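Local coordinates for protein isomaltodextranase (Arthrobacter globiformis, PDB 5AWO) that hydrolyses (1->6)-alpha-D-glucosidic linkages in dextran-type polysaccharides, removing isomaltose units one after another from the non-reducing chain ends, at residues D316-S321 against W357-K362. Sequence-based numbering, arbitrary orientation.
Sequences DFMRAS and WVYTNK
The Y359 ring meets M318 at its rim: SD lies in the ring plane, 86° off the normal and 5.1 Å from the ring centroid, the edge-on form of a Met-aromatic contact. One face of the ring is covered by CG1 of its own neighbour V358, 3.9 Å above the plane and displaced toward the rim. M318 CE and A320 CB both come in obliquely, CE to 3.7 Å from Y359 CE1 and A320 CB to 3.9 Å from Y359 CZ. The two long side chains run past one another in opposite senses. A bend at the last torsion of M318 (chi3 -76°) turns its methyl against CE1 and CD1 of the ring, while M318 CB packs near the phenol end. In the eight-stranded parallel barrel of this GH27 enzyme, 316-321 comes after strand 312-314, and the loop holding 357-362 comes after strand 343-345, so the contact joins two successive strand-to-helix loops; it lies away from the catalytic aspartates. Y359 OH reaches the backbone of the other loop, 3.3 Å from M318 O and equally far from A320 N. Its hydrogen bond goes to D347 OD1; D347, in the same loop as Y359, also takes A320 N of the other loop, so its OD1 is bonded to both. A phenylalanine in place of Y359 would probably leave D347 OD1 with A320 N but without its phenol partner. The M318 side chain also touches M332 and M333 of helix 326-339 and L343, and I345 touches the Y359 side chain.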
ATOM      1  N   ASP A 316       8.842   3.633   2.268  1.00 11.88           N
ATOM      2  CA  ASP A 316       9.730   4.716   1.845  1.00 12.59           C
ATOM      3  C   ASP A 316      10.855   4.217   0.959  1.00 12.55           C
ATOM      4  O   ASP A 316      10.590   3.387   0.070  1.00 13.52           O
ATOM      5  CB  ASP A 316      10.190   5.612   3.012  1.00 12.42           C
ATOM      6  CG  ASP A 316      10.488   7.030   2.563  1.00 12.78           C
ATOM      7  OD1 ASP A 316       9.689   7.579   1.774  1.00 12.84           O
ATOM      8  OD2 ASP A 316      11.489   7.618   3.073  1.00 13.66           O
ATOM      9  N   PHE A 317      12.085   4.686   1.159  1.00 12.38           N
ATOM     10  CA  PHE A 317      13.153   4.478   0.202  1.00 11.91           C
ATOM     11  C   PHE A 317      14.205   3.539   0.729  1.00 12.20           C
ATOM     12  O   PHE A 317      14.522   3.574   1.925  1.00 13.08           O
ATOM     13  CB  PHE A 317      13.842   5.806  -0.129  1.00 12.52           C
ATOM     14  CG  PHE A 317      12.899   6.844  -0.645  1.00 12.82           C
ATOM     15  CD1 PHE A 317      12.014   6.551  -1.676  1.00 12.98           C
ATOM     16  CD2 PHE A 317      12.897   8.113  -0.121  1.00 13.10           C
ATOM     17  CE1 PHE A 317      11.116   7.519  -2.145  1.00 13.38           C
ATOM     18  CE2 PHE A 317      12.019   9.089  -0.607  1.00 13.72           C
ATOM     19  CZ  PHE A 317      11.115   8.784  -1.599  1.00 13.12           C
ATOM     20  N   MET A 318      14.662   2.661  -0.157  1.00 12.03           N
ATOM     21  CA  MET A 318      15.776   1.756   0.131  1.00 12.05           C
ATOM     22  C   MET A 318      17.095   2.444  -0.227  1.00 12.57           C
ATOM     23  O   MET A 318      17.302   2.863  -1.366  1.00 13.32           O
ATOM     24  CB  MET A 318      15.622   0.438  -0.630  1.00 12.47           C
ATOM     25  CG  MET A 318      14.434  -0.349  -0.147  1.00 12.52           C
ATOM     26  SD  MET A 318      14.280  -1.964  -0.905  1.00 13.70           S
ATOM     27  CE  MET A 318      13.654  -1.501  -2.511  1.00 15.46           C
ATOM     28  N   ARG A 319      17.974   2.532   0.771  1.00 12.39           N
ATOM     29  CA  ARG A 319      19.276   3.185   0.621  1.00 12.83           C
ATOM     30  C   ARG A 319      20.345   2.100   0.938  1.00 13.12           C
ATOM     31  O   ARG A 319      20.838   1.956   2.068  1.00 13.13           O
ATOM     32  CB  ARG A 319      19.390   4.401   1.519  1.00 13.36           C
ATOM     33  CG  ARG A 319      18.314   5.471   1.286  1.00 13.04           C
ATOM     34  CD  ARG A 319      18.669   6.808   1.952  1.00 13.81           C
ATOM     35  NE  ARG A 319      19.833   7.343   1.284  1.00 14.18           N
ATOM     36  CZ  ARG A 319      20.728   8.175   1.801  1.00 15.15           C
ATOM     37  NH1 ARG A 319      20.563   8.759   2.984  1.00 14.49           N
ATOM     38  NH2 ARG A 319      21.795   8.456   1.076  1.00 16.92           N
ATOM     39  N   ALA A 320      20.584   1.244  -0.039  1.00 13.17           N
ATOM     40  CA  ALA A 320      21.354   0.004   0.244  1.00 14.24           C
ATOM     41  C   ALA A 320      22.723   0.284   0.831  1.00 14.42           C
ATOM     42  O   ALA A 320      23.181  -0.412   1.753  1.00 14.91           O
ATOM     43  CB  ALA A 320      21.496  -0.840  -1.006  1.00 14.84           C
ATOM     44  N   SER A 321      23.404   1.289   0.305  1.00 16.29           N
ATOM     45  CA  SER A 321      24.777   1.637   0.721  0.50 16.71           C
ATOM     46  C   SER A 321      24.859   2.193   2.128  1.00 17.02           C
ATOM     47  O   SER A 321      25.944   2.316   2.698  1.00 17.96           O
ATOM     48  CB  SER A 321      25.376   2.684  -0.215  0.50 17.97           C
ATOM     49  OG  SER A 321      24.855   3.965   0.078  0.50 17.80           O
ATOM     50  N   TRP A 357      22.805  -6.083  -6.834  1.00 18.99           N
ATOM     51  CA  TRP A 357      22.237  -7.395  -6.574  1.00 17.29           C
ATOM     52  C   TRP A 357      21.056  -7.422  -5.566  1.00 16.50           C
ATOM     53  O   TRP A 357      20.174  -8.265  -5.645  1.00 17.71           O
ATOM     54  CB  TRP A 357      23.351  -8.360  -6.105  1.00 17.64           C
ATOM     55  CG  TRP A 357      23.958  -7.911  -4.797  1.00 16.72           C
ATOM     56  CD1 TRP A 357      25.041  -7.085  -4.624  1.00 17.65           C
ATOM     57  CD2 TRP A 357      23.489  -8.229  -3.492  1.00 16.05           C
ATOM     58  NE1 TRP A 357      25.255  -6.864  -3.300  1.00 17.29           N
ATOM     59  CE2 TRP A 357      24.313  -7.544  -2.576  1.00 15.82           C
ATOM     60  CE3 TRP A 357      22.432  -9.005  -3.003  1.00 16.35           C
ATOM     61  CZ2 TRP A 357      24.137  -7.650  -1.203  1.00 16.06           C
ATOM     62  CZ3 TRP A 357      22.244  -9.089  -1.637  1.00 16.25           C
ATOM     63  CH2 TRP A 357      23.108  -8.407  -0.746  1.00 16.39           C
ATOM     64  N   VAL A 358      21.054  -6.487  -4.609  1.00 15.55           N
ATOM     65  CA  VAL A 358      20.018  -6.413  -3.558  1.00 16.31           C
ATOM     66  C   VAL A 358      18.622  -6.342  -4.193  1.00 15.25           C
ATOM     67  O   VAL A 358      17.631  -6.924  -3.718  1.00 14.87           O
ATOM     68  CB  VAL A 358      20.228  -5.127  -2.665  1.00 18.19           C
ATOM     69  CG1 VAL A 358      19.081  -4.904  -1.662  1.00 19.55           C
ATOM     70  CG2 VAL A 358      21.573  -5.207  -1.921  1.00 19.98           C
ATOM     71  N   TYR A 359      18.581  -5.615  -5.298  1.00 14.53           N
ATOM     72  CA  TYR A 359      17.334  -5.201  -5.925  1.00 14.58           C
ATOM     73  C   TYR A 359      16.916  -6.120  -7.074  1.00 15.28           C
ATOM     74  O   TYR A 359      15.783  -6.027  -7.562  1.00 16.06           O
ATOM     75  CB  TYR A 359      17.516  -3.793  -6.446  1.00 14.80           C
ATOM     76  CG  TYR A 359      17.818  -2.787  -5.370  1.00 13.89           C
ATOM     77  CD1 TYR A 359      16.989  -2.674  -4.240  1.00 13.55           C
ATOM     78  CD2 TYR A 359      18.915  -1.948  -5.442  1.00 13.01           C
ATOM     79  CE1 TYR A 359      17.229  -1.738  -3.254  1.00 13.62           C
ATOM     80  CE2 TYR A 359      19.163  -1.005  -4.459  1.00 13.72           C
ATOM     81  CZ  TYR A 359      18.328  -0.910  -3.360  1.00 13.16           C
ATOM     82  OH  TYR A 359      18.563   0.043  -2.386  1.00 14.42           O
ATOM     83  N   THR A 360      17.812  -7.000  -7.510  1.00 15.41           N
ATOM     84  CA  THR A 360      17.643  -7.718  -8.779  1.00 15.75           C
ATOM     85  C   THR A 360      17.615  -9.244  -8.630  1.00 16.12           C
ATOM     86  O   THR A 360      17.896  -9.970  -9.595  1.00 17.88           O
ATOM     87  CB  THR A 360      18.712  -7.281  -9.789  1.00 16.32           C
ATOM     88  OG1 THR A 360      20.015  -7.603  -9.276  1.00 17.76           O
ATOM     89  CG2 THR A 360      18.594  -5.789 -10.073  1.00 17.15           C
ATOM     90  N   ASN A 361      17.262  -9.757  -7.457  1.00 14.42           N
ATOM     91  CA  ASN A 361      17.021 -11.191  -7.300  1.00 14.88           C
ATOM     92  C   ASN A 361      15.657 -11.510  -7.919  1.00 15.95           C
ATOM     93  O   ASN A 361      14.616 -11.091  -7.425  1.00 15.21           O
ATOM     94  CB  ASN A 361      17.069 -11.564  -5.816  1.00 14.81           C
ATOM     95  CG  ASN A 361      16.757 -13.021  -5.539  1.00 15.97           C
ATOM     96  OD1 ASN A 361      15.989 -13.669  -6.236  1.00 16.94           O
ATOM     97  ND2 ASN A 361      17.311 -13.527  -4.470  1.00 15.85           N
ATOM     98  N   LYS A 362      15.685 -12.219  -9.042  1.00 16.91           N
ATOM     99  CA  LYS A 362      14.472 -12.467  -9.814  1.00 18.73           C
ATOM    100  C   LYS A 362      13.415 -13.208  -9.012  1.00 16.22           C
ATOM    101  O   LYS A 362      12.218 -12.949  -9.196  1.00 16.18           O
ATOM    102  CB  LYS A 362      14.807 -13.202 -11.126  1.00 22.26           C
ATOM    103  CG  LYS A 362      15.547 -12.323 -12.138  1.00 27.55           C
ATOM    104  CD  LYS A 362      16.319 -13.163 -13.165  1.00 30.51           C
ATOM    105  CE  LYS A 362      17.327 -12.345 -13.984  1.00 31.67           C
ATOM    106  NZ  LYS A 362      18.709 -12.179 -13.419  1.00 28.66           N
TER